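Local coordinates for protein NegoA.19184.a (Neisseria gonorrhoeae, PDB 5UEB) that is of unknown function but belongs to the DUF4265 family and pairs a barrel-like five-stranded antiparallel sheet with a second, four-stranded one, at residues M9-Y17 with F39-P49; N50-A58 with F68-T79. All coordinates share one frame; numbering follows the deposited sequence.

Contact 1: M9-Y17 with F39-P49. With EDO (1,2-ethanediol), chain M; EDO (1,2-ethanediol), chain N.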
loop_
_atom_site.group_PDB
_atom_site.type_symbol
_atom_site.label_atom_id
_atom_site.label_comp_id
_atom_site.label_asym_id
_atom_site.label_seq_id
_atom_site.Cartn_x
_atom_site.Cartn_y
_atom_site.Cartn_z
ATOM N N MET B 9 -15.014 6.320 22.532
ATOM C CA MET B 9 -13.787 5.634 22.109
ATOM C C MET B 9 -12.904 6.466 21.179
ATOM O O MET B 9 -12.380 5.959 20.179
ATOM C CB MET B 9 -14.108 4.262 21.513
ATOM C CG MET B 9 -14.869 3.362 22.462
ATOM S SD MET B 9 -14.852 1.662 21.895
ATOM C CE MET B 9 -16.151 0.942 22.907
ATOM N N LYS B 10 -12.700 7.743 21.495
ATOM C CA LYS B 10 -11.760 8.543 20.722
ATOM C C LYS B 10 -10.346 7.998 20.897
ATOM O O LYS B 10 -9.972 7.475 21.961
ATOM C CB LYS B 10 -11.783 10.004 21.173
ATOM C CG LYS B 10 -13.164 10.624 21.377
ATOM C CD LYS B 10 -14.131 10.353 20.235
ATOM C CE LYS B 10 -13.603 10.888 18.905
ATOM N NZ LYS B 10 -14.657 10.740 17.851
ATOM N N SER B 11 -9.548 8.130 19.841
ATOM C CA SER B 11 -8.190 7.617 19.886
ATOM C C SER B 11 -7.309 8.398 18.917
ATOM O O SER B 11 -7.764 9.299 18.197
ATOM C CB SER B 11 -8.172 6.110 19.619
ATOM O OG SER B 11 -6.895 5.546 19.886
ATOM N N LYS B 12 -6.024 8.054 18.940
ATOM C CA LYS B 12 -5.015 8.620 18.057
ATOM C C LYS B 12 -4.193 7.488 17.465
ATOM O O LYS B 12 -3.924 6.475 18.127
ATOM C CB LYS B 12 -4.031 9.509 18.832
ATOM C CG LYS B 12 -4.640 10.477 19.820
ATOM C CD LYS B 12 -5.250 11.650 19.117
ATOM C CE LYS B 12 -5.483 12.791 20.104
ATOM N NZ LYS B 12 -6.258 13.884 19.466
ATOM N N LEU B 13 -3.772 7.687 16.218
ATOM C CA LEU B 13 -2.965 6.719 15.494
ATOM C C LEU B 13 -1.749 7.428 14.917
ATOM O O LEU B 13 -1.868 8.550 14.420
ATOM C CB LEU B 13 -3.814 6.221 14.326
ATOM C CG LEU B 13 -3.328 5.013 13.571
ATOM C CD1 LEU B 13 -3.175 3.904 14.568
ATOM C CD2 LEU B 13 -4.372 4.696 12.537
ATOM N N THR B 14 -0.581 6.778 14.970
ATOM C CA THR B 14 0.609 7.268 14.270
ATOM C C THR B 14 0.763 6.537 12.937
ATOM O O THR B 14 0.732 5.308 12.892
ATOM C CB THR B 14 1.865 7.072 15.119
ATOM O OG1 THR B 14 1.747 7.844 16.319
ATOM C CG2 THR B 14 3.120 7.517 14.350
ATOM N N VAL B 15 0.901 7.301 11.853
ATOM C CA VAL B 15 1.201 6.759 10.532
ATOM C C VAL B 15 2.675 7.017 10.254
ATOM O O VAL B 15 3.102 8.175 10.190
ATOM C CB VAL B 15 0.339 7.420 9.444
ATOM C CG1 VAL B 15 0.625 6.784 8.075
ATOM C CG2 VAL B 15 -1.127 7.304 9.776
ATOM N N VAL B 16 3.454 5.949 10.098
ATOM C CA VAL B 16 4.847 6.059 9.675
ATOM C C VAL B 16 4.876 6.003 8.153
ATOM O O VAL B 16 4.222 5.146 7.542
ATOM C CB VAL B 16 5.701 4.936 10.287
ATOM C CG1 VAL B 16 7.156 5.066 9.846
ATOM C CG2 VAL B 16 5.621 4.968 11.803
ATOM N N TYR B 17 5.587 6.945 7.536
ATOM C CA TYR B 17 5.603 7.036 6.080
ATOM C C TYR B 17 6.940 7.620 5.646
ATOM O O TYR B 17 7.709 8.136 6.459
ATOM C CB TYR B 17 4.422 7.887 5.557
ATOM C CG TYR B 17 4.491 9.338 5.976
ATOM C CD1 TYR B 17 4.106 9.742 7.251
ATOM C CD2 TYR B 17 4.951 10.311 5.097
ATOM C CE1 TYR B 17 4.204 11.064 7.648
ATOM C CE2 TYR B 17 5.043 11.651 5.481
ATOM C CZ TYR B 17 4.661 12.018 6.761
ATOM O OH TYR B 17 4.768 13.336 7.148
ATOM N N PHE B 39 -9.906 1.341 13.144
ATOM C CA PHE B 39 -9.767 2.752 13.505
ATOM C C PHE B 39 -10.372 3.603 12.395
ATOM O O PHE B 39 -9.964 3.494 11.230
ATOM C CB PHE B 39 -8.279 3.072 13.692
ATOM C CG PHE B 39 -7.980 4.443 14.250
ATOM C CD1 PHE B 39 -8.060 5.581 13.452
ATOM C CD2 PHE B 39 -7.525 4.583 15.554
ATOM C CE1 PHE B 39 -7.732 6.834 13.970
ATOM C CE2 PHE B 39 -7.205 5.835 16.079
ATOM C CZ PHE B 39 -7.316 6.958 15.295
ATOM N N LEU B 40 -11.348 4.438 12.744
ATOM C CA LEU B 40 -11.953 5.371 11.797
ATOM C C LEU B 40 -11.187 6.689 11.851
ATOM O O LEU B 40 -11.174 7.354 12.889
ATOM C CB LEU B 40 -13.422 5.601 12.160
ATOM C CG LEU B 40 -14.212 6.638 11.347
ATOM C CD1 LEU B 40 -14.348 6.172 9.907
ATOM C CD2 LEU B 40 -15.596 6.886 11.968
ATOM N N ILE B 41 -10.548 7.065 10.737
ATOM C CA ILE B 41 -9.777 8.303 10.672
ATOM C C ILE B 41 -10.736 9.480 10.582
ATOM O O ILE B 41 -11.623 9.501 9.720
ATOM C CB ILE B 41 -8.824 8.266 9.463
ATOM C CG1 ILE B 41 -7.751 7.193 9.683
ATOM C CG2 ILE B 41 -8.185 9.639 9.237
ATOM C CD1 ILE B 41 -6.879 6.938 8.432
ATOM N N GLN B 42 -10.576 10.463 11.481
ATOM C CA GLN B 42 -11.500 11.591 11.555
ATOM C C GLN B 42 -10.823 12.942 11.333
ATOM O O GLN B 42 -11.378 13.985 11.699
ATOM C CB GLN B 42 -12.266 11.545 12.877
ATOM C CG GLN B 42 -13.115 10.282 12.990
ATOM C CD GLN B 42 -13.955 10.277 14.231
ATOM O OE1 GLN B 42 -13.444 10.455 15.337
ATOM N NE2 GLN B 42 -15.263 10.079 14.068
ATOM N N GLU B 43 -9.636 12.948 10.738
ATOM C CA GLU B 43 -8.967 14.171 10.332
ATOM C C GLU B 43 -8.478 13.980 8.909
ATOM O O GLU B 43 -8.241 12.851 8.470
ATOM C CB GLU B 43 -7.729 14.459 11.200
ATOM C CG GLU B 43 -8.022 14.744 12.654
ATOM C CD GLU B 43 -6.794 15.261 13.370
ATOM O OE1 GLU B 43 -6.679 16.490 13.547
ATOM O OE2 GLU B 43 -5.925 14.436 13.740
ATOM N N ILE B 44 -8.332 15.090 8.190
ATOM C CA ILE B 44 -7.739 15.059 6.849
ATOM C C ILE B 44 -6.230 14.891 7.001
ATOM O O ILE B 44 -5.588 15.740 7.636
ATOM C CB ILE B 44 -8.054 16.353 6.096
ATOM C CG1 ILE B 44 -9.563 16.532 5.968
ATOM C CG2 ILE B 44 -7.405 16.318 4.701
ATOM C CD1 ILE B 44 -9.956 17.908 5.481
ATOM N N PRO B 45 -5.618 13.844 6.446
ATOM C CA PRO B 45 -4.163 13.689 6.586
ATOM C C PRO B 45 -3.428 14.828 5.891
ATOM O O PRO B 45 -3.730 15.174 4.747
ATOM C CB PRO B 45 -3.883 12.341 5.904
ATOM C CG PRO B 45 -5.218 11.600 5.965
ATOM C CD PRO B 45 -6.236 12.696 5.753
ATOM N N LEU B 46 -2.465 15.426 6.601
ATOM C CA LEU B 46 -1.716 16.550 6.051
ATOM C C LEU B 46 -0.626 16.092 5.095
ATOM O O LEU B 46 -0.399 16.734 4.063
ATOM C CB LEU B 46 -1.095 17.382 7.179
ATOM C CG LEU B 46 -2.068 18.234 7.998
ATOM C CD1 LEU B 46 -1.329 18.846 9.192
ATOM C CD2 LEU B 46 -2.670 19.322 7.115
ATOM N N PHE B 47 0.076 15.004 5.428
ATOM C CA PHE B 47 1.280 14.619 4.691
ATOM C C PHE B 47 1.330 13.142 4.319
ATOM O O PHE B 47 1.880 12.789 3.267
ATOM C CB PHE B 47 2.528 14.947 5.513
ATOM C CG PHE B 47 2.635 16.389 5.889
ATOM C CD1 PHE B 47 2.952 17.339 4.937
ATOM C CD2 PHE B 47 2.414 16.793 7.194
ATOM C CE1 PHE B 47 3.044 18.672 5.281
ATOM C CE2 PHE B 47 2.504 18.123 7.541
ATOM C CZ PHE B 47 2.812 19.058 6.584
ATOM N N ALA B 48 0.805 12.272 5.171
ATOM C CA ALA B 48 0.903 10.847 4.906
ATOM C C ALA B 48 0.113 10.517 3.644
ATOM O O ALA B 48 -1.031 10.971 3.496
ATOM C CB ALA B 48 0.371 10.036 6.086
ATOM N N PRO B 49 0.681 9.766 2.713
ATOM C CA PRO B 49 -0.014 9.479 1.457
ATOM C C PRO B 49 -0.975 8.301 1.572
ATOM O O PRO B 49 -0.923 7.498 2.507
ATOM C CB PRO B 49 1.139 9.136 0.503
ATOM C CG PRO B 49 2.190 8.555 1.397
ATOM C CD PRO B 49 2.090 9.325 2.693
HETATM C C1 EDO M . -0.304 7.525 18.720
HETATM O O1 EDO M . 0.576 6.538 18.164
HETATM C C2 EDO M . -0.491 7.222 20.202
HETATM O O2 EDO M . -1.149 5.957 20.339
HETATM C C1 EDO N . -0.134 4.076 3.147
HETATM O O1 EDO N . -1.188 3.107 3.057
HETATM C C2 EDO N . -0.256 4.902 4.423
HETATM O O2 EDO N . 0.791 5.880 4.464
#

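Contact 2: N50-A58 with F68-T79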
loop_
_atom_site.group_PDB
_atom_site.type_symbol
_atom_site.label_atom_id
_atom_site.label_comp_id
_atom_site.label_asym_id
_atom_site.label_seq_id
_atom_site.Cartn_x
_atom_site.Cartn_y
_atom_site.Cartn_z
ATOM N N ASN B 50 -1.871 8.225 0.585
ATOM C CA ASN B 50 -2.767 7.089 0.370
ATOM C C ASN B 50 -3.826 6.933 1.454
ATOM O O ASN B 50 -4.346 5.831 1.651
ATOM C CB ASN B 50 -2.000 5.780 0.140
ATOM C CG ASN B 50 -0.952 5.910 -0.948
ATOM O OD1 ASN B 50 0.226 5.630 -0.734
ATOM N ND2 ASN B 50 -1.380 6.351 -2.115
ATOM N N LEU B 51 -4.152 8.015 2.163
ATOM C CA LEU B 51 -5.147 8.001 3.230
ATOM C C LEU B 51 -6.083 9.200 3.112
ATOM O O LEU B 51 -5.692 10.277 2.652
ATOM C CB LEU B 51 -4.468 8.011 4.611
ATOM C CG LEU B 51 -3.742 6.723 4.974
ATOM C CD1 LEU B 51 -2.936 6.931 6.261
ATOM C CD2 LEU B 51 -4.750 5.607 5.155
ATOM N N ALA B 52 -7.329 9.005 3.538
ATOM C CA ALA B 52 -8.325 10.062 3.468
ATOM C C ALA B 52 -9.204 10.045 4.708
ATOM O O ALA B 52 -9.341 9.027 5.395
ATOM C CB ALA B 52 -9.217 9.921 2.224
ATOM N N LEU B 53 -9.796 11.206 4.967
ATOM C CA LEU B 53 -10.821 11.346 5.997
ATOM C C LEU B 53 -11.853 10.230 5.872
ATOM O O LEU B 53 -12.327 9.917 4.772
ATOM C CB LEU B 53 -11.514 12.699 5.789
ATOM C CG LEU B 53 -12.690 13.055 6.705
ATOM C CD1 LEU B 53 -12.186 13.263 8.135
ATOM C CD2 LEU B 53 -13.414 14.300 6.195
ATOM N N ASN B 54 -12.189 9.626 7.013
ATOM C CA ASN B 54 -13.208 8.590 7.139
ATOM C C ASN B 54 -12.803 7.249 6.537
ATOM O O ASN B 54 -13.625 6.331 6.500
ATOM C CB ASN B 54 -14.606 9.062 6.716
ATOM C CG ASN B 54 -15.148 10.125 7.654
ATOM O OD1 ASN B 54 -14.891 10.078 8.860
ATOM N ND2 ASN B 54 -15.890 11.081 7.119
ATOM N N ASP B 55 -11.540 7.084 6.133
ATOM C CA ASP B 55 -11.020 5.747 5.872
ATOM C C ASP B 55 -11.026 4.932 7.166
ATOM O O ASP B 55 -10.863 5.473 8.268
ATOM C CB ASP B 55 -9.567 5.829 5.380
ATOM C CG ASP B 55 -9.445 6.228 3.906
ATOM O OD1 ASP B 55 -10.469 6.412 3.203
ATOM O OD2 ASP B 55 -8.288 6.355 3.449
ATOM N N ILE B 56 -11.208 3.618 7.030
ATOM C CA ILE B 56 -11.116 2.684 8.150
ATOM C C ILE B 56 -9.838 1.878 7.977
ATOM O O ILE B 56 -9.596 1.311 6.905
ATOM C CB ILE B 56 -12.347 1.762 8.229
ATOM C CG1 ILE B 56 -13.615 2.576 8.481
ATOM C CG2 ILE B 56 -12.178 0.729 9.347
ATOM C CD1 ILE B 56 -14.908 1.771 8.314
ATOM N N VAL B 57 -9.012 1.841 9.018
ATOM C CA VAL B 57 -7.694 1.231 8.932
ATOM C C VAL B 57 -7.499 0.261 10.086
ATOM O O VAL B 57 -8.107 0.397 11.156
ATOM C CB VAL B 57 -6.553 2.276 8.904
ATOM C CG1 VAL B 57 -6.710 3.227 7.710
ATOM C CG2 VAL B 57 -6.501 3.046 10.226
ATOM N N ALA B 58 -6.660 -0.738 9.851
ATOM C CA ALA B 58 -6.212 -1.663 10.878
ATOM C C ALA B 58 -4.979 -1.099 11.568
ATOM O O ALA B 58 -4.185 -0.369 10.967
ATOM C CB ALA B 58 -5.873 -3.020 10.267
ATOM N N PHE B 68 -0.699 2.859 12.426
ATOM C CA PHE B 68 -1.358 2.392 11.213
ATOM C C PHE B 68 -0.680 1.118 10.729
ATOM O O PHE B 68 0.551 1.047 10.666
ATOM C CB PHE B 68 -1.229 3.467 10.128
ATOM C CG PHE B 68 -1.590 2.982 8.741
ATOM C CD1 PHE B 68 -2.918 2.928 8.338
ATOM C CD2 PHE B 68 -0.608 2.592 7.848
ATOM C CE1 PHE B 68 -3.254 2.482 7.070
ATOM C CE2 PHE B 68 -0.935 2.139 6.575
ATOM C CZ PHE B 68 -2.268 2.096 6.184
ATOM N N ASP B 69 -1.476 0.118 10.357
ATOM C CA ASP B 69 -0.923 -1.079 9.737
ATOM C C ASP B 69 -1.310 -1.237 8.275
ATOM O O ASP B 69 -0.430 -1.398 7.421
ATOM C CB ASP B 69 -1.296 -2.351 10.505
ATOM C CG ASP B 69 -0.480 -3.540 10.039
ATOM O OD1 ASP B 69 0.679 -3.670 10.479
ATOM O OD2 ASP B 69 -0.970 -4.309 9.199
ATOM N N HIS B 70 -2.607 -1.230 7.964
ATOM C CA HIS B 70 -3.053 -1.337 6.580
ATOM C C HIS B 70 -4.479 -0.819 6.468
ATOM O O HIS B 70 -5.197 -0.690 7.463
ATOM C CB HIS B 70 -2.932 -2.777 6.043
ATOM C CG HIS B 70 -3.756 -3.788 6.786
ATOM N ND1 HIS B 70 -3.297 -4.446 7.909
ATOM C CD2 HIS B 70 -4.993 -4.285 6.539
ATOM C CE1 HIS B 70 -4.222 -5.290 8.331
ATOM N NE2 HIS B 70 -5.262 -5.213 7.518
ATOM N N LEU B 71 -4.868 -0.505 5.236
ATOM C CA LEU B 71 -6.215 -0.024 4.948
ATOM C C LEU B 71 -7.210 -1.177 5.028
ATOM O O LEU B 71 -6.949 -2.277 4.528
ATOM C CB LEU B 71 -6.229 0.584 3.538
ATOM C CG LEU B 71 -7.552 1.170 3.040
ATOM C CD1 LEU B 71 -7.936 2.395 3.844
ATOM C CD2 LEU B 71 -7.446 1.507 1.545
ATOM N N ILE B 72 -8.343 -0.929 5.685
ATOM C CA ILE B 72 -9.455 -1.878 5.724
ATOM C C ILE B 72 -10.533 -1.516 4.715
ATOM O O ILE B 72 -10.975 -2.363 3.938
ATOM C CB ILE B 72 -10.034 -1.997 7.152
ATOM C CG1 ILE B 72 -9.052 -2.734 8.070
ATOM C CG2 ILE B 72 -11.389 -2.721 7.126
ATOM C CD1 ILE B 72 -8.897 -4.218 7.775
ATOM N N LYS B 73 -10.981 -0.260 4.722
ATOM C CA LYS B 73 -12.027 0.171 3.795
ATOM C C LYS B 73 -11.806 1.640 3.462
ATOM O O LYS B 73 -11.880 2.502 4.342
ATOM C CB LYS B 73 -13.417 -0.041 4.406
ATOM C CG LYS B 73 -14.564 0.377 3.490
ATOM C CD LYS B 73 -15.918 0.114 4.150
ATOM C CE LYS B 73 -17.065 0.446 3.207
ATOM N NZ LYS B 73 -18.385 0.323 3.886
ATOM N N ALA B 74 -11.535 1.927 2.193
ATOM C CA ALA B 74 -11.429 3.315 1.772
ATOM C C ALA B 74 -12.798 3.982 1.812
ATOM O O ALA B 74 -13.822 3.374 1.473
ATOM C CB ALA B 74 -10.859 3.388 0.352
ATOM N N SER B 75 -12.814 5.248 2.236
ATOM C CA SER B 75 -14.051 6.019 2.225
ATOM C C SER B 75 -14.489 6.399 0.819
ATOM O O SER B 75 -15.681 6.642 0.603
ATOM C CB SER B 75 -13.868 7.307 3.027
ATOM O OG SER B 75 -12.848 8.107 2.437
ATOM N N GLY B 76 -13.562 6.454 -0.135
ATOM C CA GLY B 76 -13.842 7.041 -1.424
ATOM C C GLY B 76 -13.528 8.516 -1.519
ATOM O O GLY B 76 -13.605 9.082 -2.623
ATOM N N ASN B 77 -13.185 9.157 -0.403
ATOM C CA ASN B 77 -12.760 10.545 -0.423
ATOM C C ASN B 77 -11.379 10.657 -1.060
ATOM O O ASN B 77 -10.596 9.705 -1.074
ATOM C CB ASN B 77 -12.681 11.100 0.996
ATOM C CG ASN B 77 -14.049 11.340 1.612
ATOM O OD1 ASN B 77 -14.990 11.730 0.924
ATOM N ND2 ASN B 77 -14.158 11.135 2.912
ATOM N N THR B 78 -11.092 11.846 -1.593
ATOM C CA THR B 78 -9.804 12.189 -2.184
ATOM C C THR B 78 -9.105 13.205 -1.288
ATOM O O THR B 78 -9.756 14.090 -0.729
ATOM C CB THR B 78 -10.061 12.818 -3.563
ATOM O OG1 THR B 78 -10.536 11.811 -4.465
ATOM C CG2 THR B 78 -8.810 13.463 -4.145
ATOM N N THR B 79 -7.783 13.068 -1.130
ATOM C CA THR B 79 -6.959 14.011 -0.373
ATOM C C THR B 79 -5.978 14.688 -1.321
ATOM O O THR B 79 -5.200 14.006 -1.993
ATOM C CB THR B 79 -6.172 13.283 0.720
ATOM O OG1 THR B 79 -7.057 12.487 1.514
ATOM C CG2 THR B 79 -5.430 14.289 1.631
HETATM O O HOH W 1 -9.081 13.419 3.233
HETATM O O HOH W 2 -14.308 3.971 5.008
HETATM O O HOH W 3 -16.682 11.375 4.326
HETATM O O HOH W 4 -10.638 7.074 0.014
#

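Contact 1: M9-Y17 with F39-P49
Tyr17 CG lies between the backbone N and the carbonyl carbon (chi1 65°), which sets the ring against Phe47, Ala48 and Pro49. In Phe39, CG lies opposite the backbone N (chi1 -172°), and the ring reaches across to Leu13. At the Tyr17 end, CA of Ala48 sits over the middle of one ring face, 4.0 Å from the Tyr17 centroid, a CH-pi contact made by the backbone carbon itself. Pro49 CD comes to 3.9 Å from Tyr17 CD2, and Tyr17 OH reaches 3.2 Å from Phe47 CB. The Ala48 methyl also touches Val15, CB 3.8 Å from Val15 CG1. Beside that CG1, a 1,2-ethanediol, probably from the crystallisation liquor, donates to Pro49 O. Within the same loop, the carboxylate of Glu27 accepts the backbone N-H groups of Leu46, Phe47 and Ala48.

Toward the other end, Leu13 CB lies over a face of the Phe39 ring, nearer its rim than its centre, 3.7 Å from Phe39 CZ. The two side chains slide past each other in opposite directions, while Ser11 CB packs obliquely on Phe39 CE2. The last bridge is polar. Lys10, bent at both middle torsions, brings NZ to 2.8 Å from Gln42 OE1, in the carbonyl plane and on a lone pair; Asn32 OD1 takes a second bond from the same ammonium. Strands 10-17 and 39-41, at 81° with 24-33 between them, meet mainly through side chains inside a sheet whose outer strands 10-18 and 65-73 also bond (Thr14 with Leu66 and Phe68), consistent with a small barrel. The chemistry implies an interior closed chiefly by aliphatic and aromatic carbon, with the lysine-amide bond tying down an exposed margin.

Contact 2: N50-A58 with F68-T79
Asp55 meets Leu71 and Ser75 across the contact, and its side chain locks the turn of 50-58 to 68-79. Its CB rests 4.1 Å from Leu71 CD1, and CG, opposite the carbonyl carbon at chi1 -78°, carries the carboxylate in toward Ser75. OD1 accepts the Ser75 backbone N at 2.8 Å in an almost straight bond (178°), on the anti side and somewhat out of the carboxylate plane. At the other tip OD2 takes the Ala52 N-H, 2.8 Å away and well above that plane, across the type II turn Ala52-Asp55. One carboxylate thus holds both its own turn and the facing loop.

Ser75 OG stands 3.0 Å from Asp55 OD1 and equally near Leu53 O, which leaves its proton a choice, and it accepts the Asn77 N-H in an ST turn. Asn77 ND2 gives a hydrogen to Leu53 O at 2.9 Å, from above the carbonyl plane, while Thr79 OG1 donates to Leu51 O at 2.8 Å. Water 1 spans Leu53 N and Thr79 OG1.

Further along, the strands pair antiparallel with two classic beta bulges. Ile56 O accepts from both Ile72 N and Lys73 N, and Asp69 and His70 both face Ala58. The Ala58 methyl lies over a face of the His70 ring, CB 3.6 Å from the centroid. His70 ND1 donates to Asp69 OD2, which lies in the imidazole plane and uses its anti lone pair, fixing the ring's rotation; Asp69 OD1 forms a salt bridge to Lys10 of the second subunit. On the inner side Val57 CG1 meets the edge of Phe68. Taken together, this is a bulged beta hairpin of strands 56-62 and 65-73, after which the chain, having turned a corner at Ile72, runs through the 74-77 loop into strand 78-84 of the four-stranded sheet.

In the fold
Contact 1 joins strand 10-17 to strand 39-41 and the loop after it across the inside of the curled sheet, whereas contact 2 zips neighbouring strands and the loops beyond them. They meet where strand 39-41 lies beside 56-62: Phe39 N probably bonds to Val57 O and Ile41 O to Asn54 N, and Leu13 packs against Phe68. Leu13, Val15, Phe39, Ile41, Leu51 and Val57 are buried residues from the two contacts that share one interior. Each contact also has an exposed flank, at Lys10 in contact 1 and at His70 to Lys73 in contact 2. Contact 1 is mostly apolar; the bonds of contact 2 are those of a strand pair and of polar loops leading to the second sheet.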